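Local structure of transcriptional regulator (Streptococcus pneumoniae, 2GNP) at residues 24-29 against 246-251; 62-67 against 88-93; 153-158 against 223-228. The protein is probably a transcriptional regulator of the sugar-responsive kind, whose Rossmann-like sugar-binding domain would sense a small sugar-type effector. All coordinates share one frame; numbering follows the deposited sequence.

Contact 1 (24-29 against 246-251); sequences SLEIIP and VNHLIT
S24 to I28 pair with H248 to T251 as two parallel strands, a buried contact at one end of the central sheet, where strand 24-28 is added alongside strand 248-252. Five backbone hydrogen bonds run between S24 N and N247 O, L249 N and S24 O, E26 N and L249 O, T251 N and E26 O, and I28 N and T251 O, the last at 2.9 Å. The side chains of E26 and H248 stand on the same face and are joined by H248 NE2 donating to E26 OE1 at 2.6 Å, nearly straight at 167°. OE1 uses its syn lone pair and lies in the imidazole plane, though the carboxylate is turned 46° from the ring. A bend in the glutamate at chi2 (78°) curls the carboxylate back to the histidine instead of letting it run outward, and its negative charge would favour a proton on NE2. The same ring is covered on one face by S24 CB, 3.3 Å from H248 CG, a CH-pi contact over its centre that suits so small a side chain. As in other Rossmann-like domains, helices pack on both faces of the parallel part of the sheet. Helix 36-54 covers the E26, H248 and I250 side, where I28 CD1 meets I250 CG2 at 3.6 Å. On the opposite face L25 and L249 lie side by side, L25 CD1 4.0 Å from L249 CB, with helix 5-20 over L25 and I27 and helix 253-264 over I27 and T251. The T251 hydroxyl is hydrogen-bonded to A228 O, just past the end of strand 223-227.

Contact 2 (62-67 against 88-93); sequences GFSWGK and PLAGGP
W65 lays one face of its indole over G92 and P93, while L89 packs against the backbone of G62 and F63. The indole is placed by its first torsion: CG sits between the backbone N and the carbonyl carbon (chi1 65°), and chi2 of -81° sets the ring across the chain. P93 CD lies over the six-membered ring, 3.7 Å from W65 CH2, and G92 CA over the five-membered ring, 3.7 Å from W65 CG; both are CH-pi contacts. The proline ring meets the indole at about a right angle, presenting the CD methylene, whose hydrogens are polarised by the adjoining nitrogen. G92, lacking a side chain, can bring its CA down onto the ring. At the strand end L89 is held by its backbone, L89 N donating to F63 O at 2.8 Å, the donor tilted 35° from the carbonyl plane. Its CG stands beside its own backbone N, and this carries CD1 to 3.7 Å from F63 C and CD2 to the bare CA of G62. A90 O is buried without a partner. Strand 60-63, helix 67-75 and strand 85-88 form a beta-alpha-beta crossover, and the contact lies where the two strands open into loops; G66, at positive phi, is the N-cap of helix 67-75. L89 also packs on A154 and V156 of strand 153-160, and F63 and P88 face helix 102-113.

Contact 3 (153-158 against 223-228); sequences IAVVGI and QSLAVA
L225 N donates to A154 O at 2.8 Å and 173°, the shortest and straightest of four backbone bonds that tie the parallel strands 153-160 and 223-227. A154 N to Q223 O and V156 N to L225 O are both 2.9 Å long, and V227 N to V156 O closes the ladder at 3.1 Å. Past this the chains part: I158 N is 4.4 Å from V227 O, and a water takes up the gap, accepting from I158 N at 3.0 Å and donating to V227 O at 2.7 Å. The loss of direct pairing falls at G157, a residue without a side chain. Polar side chains at the other end have partners beyond the pair: S224 OG binds N247 N, and Q223, bent at chi2, carries its amide to E23. A226 CB sits near both V156 CG2 (3.7 Å) and I158 CD1, its methyl touched from two directions by two branched side chains. I158 has CG1 beside its own backbone N (chi1 -68°), and while its CD1 turns to A226 its CB rests 3.8 Å from A228 CB; helix 234-242 packs over I158 and A228. The other face, with I153, V155 and V227, lies under helix 36-54, and beta-branched residues suit such extended, covered positions. Through V227 N the backbone polarity between these strands is thus met by direct bonds while the side chains are mainly hydrocarbon, as expected in a Rossmann-like core; water enters where direct pairing stops, at the C-terminal edge where such folds commonly bind ligands, though no site is established here.

How the contacts relate
All three contacts are buried and reach one sheet, contact 2 only at its strand ends. The centres of contacts 3, 2 and 1 lie about 4, 8 and 12 Å from the centre of the chain. Contact 3 touches both others: H248 O and A226 N join it to contact 1, G62 O and V155 N to contact 2, while contacts 1 and 2 stay about 8 Å apart at their nearest atoms. Helix 36-54 packs on residues of all three. Chemistry changes with place: hydrocarbon side chains dominate the central pair, a histidine-carboxylate bond appears at the sheet's end, and aromatic and glycine-proline packing takes over where 62-67 and 88-93 leave their strands.

Contact 1 (24-29 against 246-251)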
loop_
_atom_site.group_PDB
_atom_site.type_symbol
_atom_site.label_atom_id
_atom_site.label_comp_id
_atom_site.label_asym_id
_atom_site.label_seq_id
_atom_site.Cartn_x
_atom_site.Cartn_y
_atom_site.Cartn_z
ATOM N N SER A 24 3.347 7.527 12.608
ATOM C CA SER A 24 1.954 7.928 12.730
ATOM C C SER A 24 1.053 6.738 12.645
ATOM O O SER A 24 1.333 5.785 11.938
ATOM C CB SER A 24 1.545 8.863 11.590
ATOM O OG SER A 24 2.345 10.015 11.576
ATOM N N LEU A 25 -0.051 6.811 13.373
ATOM C CA LEU A 25 -1.000 5.684 13.484
ATOM C C LEU A 25 -2.403 6.119 13.919
ATOM O O LEU A 25 -2.507 6.872 14.876
ATOM C CB LEU A 25 -0.514 4.704 14.553
ATOM C CG LEU A 25 -1.392 3.521 14.874
ATOM C CD1 LEU A 25 -1.651 2.596 13.707
ATOM C CD2 LEU A 25 -0.735 2.735 16.005
ATOM N N GLU A 26 -3.414 5.705 13.164
ATOM C CA GLU A 26 -4.812 5.851 13.600
ATOM C C GLU A 26 -5.399 4.478 13.713
ATOM O O GLU A 26 -5.326 3.687 12.753
ATOM C CB GLU A 26 -5.668 6.713 12.650
ATOM C CG GLU A 26 -5.377 8.244 12.695
ATOM C CD GLU A 26 -4.112 8.656 11.929
ATOM O OE1 GLU A 26 -3.773 7.975 10.938
ATOM O OE2 GLU A 26 -3.503 9.694 12.297
ATOM N N ILE A 27 -5.983 4.165 14.884
ATOM C CA ILE A 27 -6.660 2.883 15.098
ATOM C C ILE A 27 -8.163 3.199 15.191
ATOM O O ILE A 27 -8.600 3.874 16.137
ATOM C CB ILE A 27 -6.186 2.155 16.423
ATOM C CG1 ILE A 27 -4.669 1.854 16.386
ATOM C CG2 ILE A 27 -6.966 0.897 16.624
ATOM C CD1 ILE A 27 -4.126 1.499 17.755
ATOM N N ILE A 28 -8.915 2.715 14.208
ATOM C CA ILE A 28 -10.388 2.814 14.228
ATOM C C ILE A 28 -10.999 1.758 15.137
ATOM O O ILE A 28 -10.740 0.571 14.968
ATOM C CB ILE A 28 -11.002 2.703 12.793
ATOM C CG1 ILE A 28 -10.681 3.946 11.959
ATOM C CG2 ILE A 28 -12.554 2.576 12.827
ATOM C CD1 ILE A 28 -9.349 4.060 11.571
ATOM N N PRO A 29 -11.889 2.178 16.069
ATOM C CA PRO A 29 -12.530 1.216 16.949
ATOM C C PRO A 29 -13.535 0.361 16.191
ATOM O O PRO A 29 -14.116 0.838 15.189
ATOM C CB PRO A 29 -13.258 2.106 17.959
ATOM C CG PRO A 29 -13.567 3.362 17.215
ATOM C CD PRO A 29 -12.319 3.564 16.335
ATOM N N VAL A 246 6.436 1.201 5.743
ATOM C CA VAL A 246 5.759 2.486 5.719
ATOM C C VAL A 246 5.859 3.118 7.106
ATOM O O VAL A 246 6.240 2.478 8.093
ATOM C CB VAL A 246 4.237 2.326 5.349
ATOM C CG1 VAL A 246 4.078 1.595 3.972
ATOM C CG2 VAL A 246 3.591 1.544 6.448
ATOM N N ASN A 247 5.569 4.397 7.169
ATOM C CA ASN A 247 5.675 5.163 8.433
ATOM C C ASN A 247 4.367 5.679 8.967
ATOM O O ASN A 247 4.374 6.390 9.954
ATOM C CB ASN A 247 6.753 6.263 8.380
ATOM C CG ASN A 247 6.521 7.258 7.301
ATOM O OD1 ASN A 247 5.376 7.553 6.952
ATOM N ND2 ASN A 247 7.624 7.718 6.666
ATOM N N HIS A 248 3.255 5.361 8.294
ATOM C CA HIS A 248 1.922 5.767 8.763
ATOM C C HIS A 248 0.920 4.696 8.429
ATOM O O HIS A 248 0.767 4.311 7.250
ATOM C CB HIS A 248 1.536 7.064 8.077
ATOM C CG HIS A 248 0.329 7.760 8.678
ATOM N ND1 HIS A 248 0.116 9.117 8.514
ATOM C CD2 HIS A 248 -0.715 7.296 9.410
ATOM C CE1 HIS A 248 -1.011 9.463 9.126
ATOM N NE2 HIS A 248 -1.531 8.382 9.690
ATOM N N LEU A 249 0.256 4.191 9.461
ATOM C CA LEU A 249 -0.671 3.097 9.270
ATOM C C LEU A 249 -2.045 3.521 9.788
ATOM O O LEU A 249 -2.136 4.204 10.767
ATOM C CB LEU A 249 -0.174 1.832 10.027
ATOM C CG LEU A 249 -1.126 0.600 10.018
ATOM C CD1 LEU A 249 -1.374 0.011 8.626
ATOM C CD2 LEU A 249 -0.708 -0.520 11.020
ATOM N N ILE A 250 -3.082 3.204 9.010
ATOM C CA ILE A 250 -4.471 3.285 9.457
ATOM C C ILE A 250 -5.043 1.850 9.423
ATOM O O ILE A 250 -5.059 1.169 8.384
ATOM C CB ILE A 250 -5.253 4.178 8.566
ATOM C CG1 ILE A 250 -4.598 5.569 8.582
ATOM C CG2 ILE A 250 -6.688 4.280 9.132
ATOM C CD1 ILE A 250 -5.404 6.681 7.854
ATOM N N THR A 251 -5.512 1.390 10.583
ATOM C CA THR A 251 -6.101 0.044 10.680
ATOM C C THR A 251 -7.162 0.102 11.779
ATOM O O THR A 251 -7.468 1.179 12.286
ATOM C CB THR A 251 -5.044 -1.013 11.023
ATOM O OG1 THR A 251 -5.533 -2.345 10.848
ATOM C CG2 THR A 251 -4.547 -0.819 12.467
HETATM O O HOH W 1 4.308 9.324 9.087
#

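Contact 2 (62-67 against 88-93)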
loop_
_atom_site.group_PDB
_atom_site.type_symbol
_atom_site.label_atom_id
_atom_site.label_comp_id
_atom_site.label_asym_id
_atom_site.label_seq_id
_atom_site.Cartn_x
_atom_site.Cartn_y
_atom_site.Cartn_z
ATOM N N GLY A 62 2.697 9.233 -4.807
ATOM C CA GLY A 62 2.558 7.884 -5.459
ATOM C C GLY A 62 1.368 7.092 -4.918
ATOM O O GLY A 62 1.104 7.130 -3.733
ATOM N N PHE A 63 0.654 6.371 -5.797
ATOM C CA PHE A 63 -0.448 5.501 -5.337
ATOM C C PHE A 63 -0.142 4.074 -5.757
ATOM O O PHE A 63 0.427 3.867 -6.857
ATOM C CB PHE A 63 -1.758 5.878 -6.030
ATOM C CG PHE A 63 -2.648 6.723 -5.155
ATOM C CD1 PHE A 63 -2.231 7.982 -4.793
ATOM C CD2 PHE A 63 -3.832 6.214 -4.611
ATOM C CE1 PHE A 63 -3.021 8.769 -3.947
ATOM C CE2 PHE A 63 -4.638 6.996 -3.735
ATOM C CZ PHE A 63 -4.221 8.270 -3.428
ATOM N N SER A 64 -0.569 3.109 -4.933
ATOM C CA SER A 64 -0.687 1.714 -5.406
ATOM C C SER A 64 -2.163 1.478 -5.838
ATOM O O SER A 64 -2.846 2.359 -6.401
ATOM C CB SER A 64 -0.158 0.701 -4.371
ATOM O OG SER A 64 0.020 -0.563 -4.937
ATOM N N TRP A 65 -2.645 0.258 -5.606
ATOM C CA TRP A 65 -3.841 -0.223 -6.266
ATOM C C TRP A 65 -4.767 -0.783 -5.169
ATOM O O TRP A 65 -4.352 -0.950 -4.019
ATOM C CB TRP A 65 -3.450 -1.317 -7.320
ATOM C CG TRP A 65 -2.844 -2.586 -6.696
ATOM C CD1 TRP A 65 -1.559 -2.805 -6.284
ATOM C CD2 TRP A 65 -3.566 -3.773 -6.397
ATOM N NE1 TRP A 65 -1.442 -4.071 -5.732
ATOM C CE2 TRP A 65 -2.667 -4.685 -5.804
ATOM C CE3 TRP A 65 -4.888 -4.157 -6.582
ATOM C CZ2 TRP A 65 -3.062 -5.961 -5.396
ATOM C CZ3 TRP A 65 -5.291 -5.425 -6.179
ATOM C CH2 TRP A 65 -4.377 -6.317 -5.606
ATOM N N GLY A 66 -6.026 -1.031 -5.516
ATOM C CA GLY A 66 -6.909 -1.748 -4.597
ATOM C C GLY A 66 -8.092 -1.122 -3.923
ATOM O O GLY A 66 -8.339 0.102 -3.999
ATOM N N LYS A 67 -8.865 -2.001 -3.253
ATOM C CA LYS A 67 -10.139 -1.583 -2.626
ATOM C C LYS A 67 -10.020 -0.535 -1.549
ATOM O O LYS A 67 -10.779 0.420 -1.559
ATOM C CB LYS A 67 -10.948 -2.782 -2.071
ATOM C CG LYS A 67 -12.304 -2.401 -1.411
ATOM C CD LYS A 67 -12.964 -3.683 -0.789
ATOM C CE LYS A 67 -14.338 -3.438 -0.171
ATOM N NZ LYS A 67 -14.313 -2.641 1.090
ATOM N N PRO A 88 2.150 6.394 -10.390
ATOM C CA PRO A 88 1.889 5.009 -9.971
ATOM C C PRO A 88 3.118 4.460 -9.275
ATOM O O PRO A 88 4.257 4.687 -9.746
ATOM C CB PRO A 88 1.662 4.263 -11.322
ATOM C CG PRO A 88 2.580 5.036 -12.363
ATOM C CD PRO A 88 2.538 6.542 -11.790
ATOM N N LEU A 89 2.896 3.752 -8.172
ATOM C CA LEU A 89 3.971 3.035 -7.469
ATOM C C LEU A 89 4.155 1.628 -8.087
ATOM O O LEU A 89 5.247 1.025 -7.987
ATOM C CB LEU A 89 3.684 2.882 -5.996
ATOM C CG LEU A 89 3.644 4.247 -5.250
ATOM C CD1 LEU A 89 3.028 3.917 -3.887
ATOM C CD2 LEU A 89 5.072 4.859 -5.151
ATOM N N ALA A 90 3.097 1.116 -8.660
ATOM C CA ALA A 90 3.040 -0.242 -9.162
ATOM C C ALA A 90 1.682 -0.396 -9.857
ATOM O O ALA A 90 0.675 0.194 -9.403
ATOM C CB ALA A 90 3.160 -1.237 -7.989
ATOM N N GLY A 91 1.673 -1.202 -10.909
ATOM C CA GLY A 91 0.420 -1.557 -11.575
ATOM C C GLY A 91 -0.155 -2.678 -10.715
ATOM O O GLY A 91 0.563 -3.357 -9.965
ATOM N N GLY A 92 -1.444 -2.883 -10.764
ATOM C CA GLY A 92 -1.916 -4.003 -9.976
ATOM C C GLY A 92 -1.888 -5.224 -10.851
ATOM O O GLY A 92 -1.363 -5.190 -11.959
ATOM N N PRO A 93 -2.485 -6.317 -10.376
ATOM C CA PRO A 93 -2.667 -7.444 -11.284
ATOM C C PRO A 93 -3.836 -7.220 -12.263
ATOM O O PRO A 93 -4.498 -6.191 -12.227
ATOM C CB PRO A 93 -2.945 -8.619 -10.332
ATOM C CG PRO A 93 -3.561 -8.011 -9.180
ATOM C CD PRO A 93 -3.040 -6.584 -9.042
#

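Contact 3 (153-158 against 223-228)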
loop_
_atom_site.group_PDB
_atom_site.type_symbol
_atom_site.label_atom_id
_atom_site.label_comp_id
_atom_site.label_asym_id
_atom_site.label_seq_id
_atom_site.Cartn_x
_atom_site.Cartn_y
_atom_site.Cartn_z
ATOM N N ILE A 153 4.786 11.707 -0.785
ATOM C CA ILE A 153 3.779 10.874 -0.102
ATOM C C ILE A 153 3.609 9.628 -0.946
ATOM O O ILE A 153 3.732 9.701 -2.154
ATOM C CB ILE A 153 2.444 11.579 -0.038
ATOM C CG1 ILE A 153 2.575 12.823 0.857
ATOM C CG2 ILE A 153 1.341 10.593 0.433
ATOM C CD1 ILE A 153 1.282 13.696 0.746
ATOM N N ALA A 154 3.458 8.498 -0.282
ATOM C CA ALA A 154 2.979 7.265 -0.978
ATOM C C ALA A 154 1.693 6.881 -0.268
ATOM O O ALA A 154 1.624 7.002 0.949
ATOM C CB ALA A 154 3.965 6.168 -0.825
ATOM N N VAL A 155 0.732 6.363 -1.022
ATOM C CA VAL A 155 -0.551 5.848 -0.483
ATOM C C VAL A 155 -0.677 4.438 -0.984
ATOM O O VAL A 155 -0.758 4.258 -2.178
ATOM C CB VAL A 155 -1.758 6.707 -0.917
ATOM C CG1 VAL A 155 -3.046 6.345 -0.077
ATOM C CG2 VAL A 155 -1.397 8.237 -0.691
ATOM N N VAL A 156 -0.776 3.472 -0.056
ATOM C CA VAL A 156 -0.697 2.052 -0.454
ATOM C C VAL A 156 -1.688 1.186 0.376
ATOM O O VAL A 156 -2.051 1.512 1.524
ATOM C CB VAL A 156 0.734 1.482 -0.257
ATOM C CG1 VAL A 156 1.761 2.291 -1.046
ATOM C CG2 VAL A 156 1.107 1.359 1.251
ATOM N N GLY A 157 -2.167 0.131 -0.245
ATOM C CA GLY A 157 -2.823 -0.960 0.497
ATOM C C GLY A 157 -1.754 -2.025 0.815
ATOM O O GLY A 157 -0.588 -1.920 0.386
ATOM N N ILE A 158 -2.152 -3.058 1.552
ATOM C CA ILE A 158 -1.250 -4.181 1.896
ATOM C C ILE A 158 -2.038 -5.431 1.563
ATOM O O ILE A 158 -3.186 -5.598 2.034
ATOM C CB ILE A 158 -0.850 -4.183 3.406
ATOM C CG1 ILE A 158 0.051 -2.953 3.732
ATOM C CG2 ILE A 158 -0.138 -5.533 3.773
ATOM C CD1 ILE A 158 0.245 -2.702 5.275
ATOM N N GLN A 223 6.448 10.571 3.806
ATOM C CA GLN A 223 5.158 10.194 4.410
ATOM C C GLN A 223 4.580 9.039 3.605
ATOM O O GLN A 223 4.261 9.208 2.454
ATOM C CB GLN A 223 4.192 11.382 4.452
ATOM C CG GLN A 223 4.546 12.509 5.463
ATOM C CD GLN A 223 4.779 11.975 6.817
ATOM O OE1 GLN A 223 4.117 11.004 7.241
ATOM N NE2 GLN A 223 5.733 12.585 7.538
ATOM N N SER A 224 4.528 7.859 4.196
ATOM C CA SER A 224 3.987 6.698 3.475
ATOM C C SER A 224 2.842 6.146 4.277
ATOM O O SER A 224 2.999 5.693 5.422
ATOM C CB SER A 224 5.051 5.615 3.268
ATOM O OG SER A 224 5.744 5.349 4.487
ATOM N N LEU A 225 1.690 6.160 3.660
ATOM C CA LEU A 225 0.428 5.857 4.354
ATOM C C LEU A 225 -0.071 4.547 3.840
ATOM O O LEU A 225 -0.392 4.444 2.634
ATOM C CB LEU A 225 -0.600 6.949 4.059
ATOM C CG LEU A 225 -2.082 6.754 4.445
ATOM C CD1 LEU A 225 -2.136 6.573 5.979
ATOM C CD2 LEU A 225 -2.969 7.997 4.008
ATOM N N ALA A 226 -0.196 3.551 4.725
ATOM C CA ALA A 226 -0.855 2.315 4.354
ATOM C C ALA A 226 -2.215 2.257 5.046
ATOM O O ALA A 226 -2.298 2.563 6.229
ATOM C CB ALA A 226 0.007 1.101 4.764
ATOM N N VAL A 227 -3.256 1.858 4.309
ATOM C CA VAL A 227 -4.556 1.614 4.916
ATOM C C VAL A 227 -4.889 0.142 4.741
ATOM O O VAL A 227 -4.932 -0.371 3.580
ATOM C CB VAL A 227 -5.635 2.493 4.213
ATOM C CG1 VAL A 227 -6.984 2.301 4.917
ATOM C CG2 VAL A 227 -5.204 3.948 4.217
ATOM N N ALA A 228 -5.056 -0.572 5.858
ATOM C CA ALA A 228 -5.143 -2.038 5.745
ATOM C C ALA A 228 -5.728 -2.630 7.025
ATOM O O ALA A 228 -5.308 -2.255 8.128
ATOM C CB ALA A 228 -3.710 -2.639 5.467
HETATM O O HOH W 2 -5.058 -2.719 2.194
#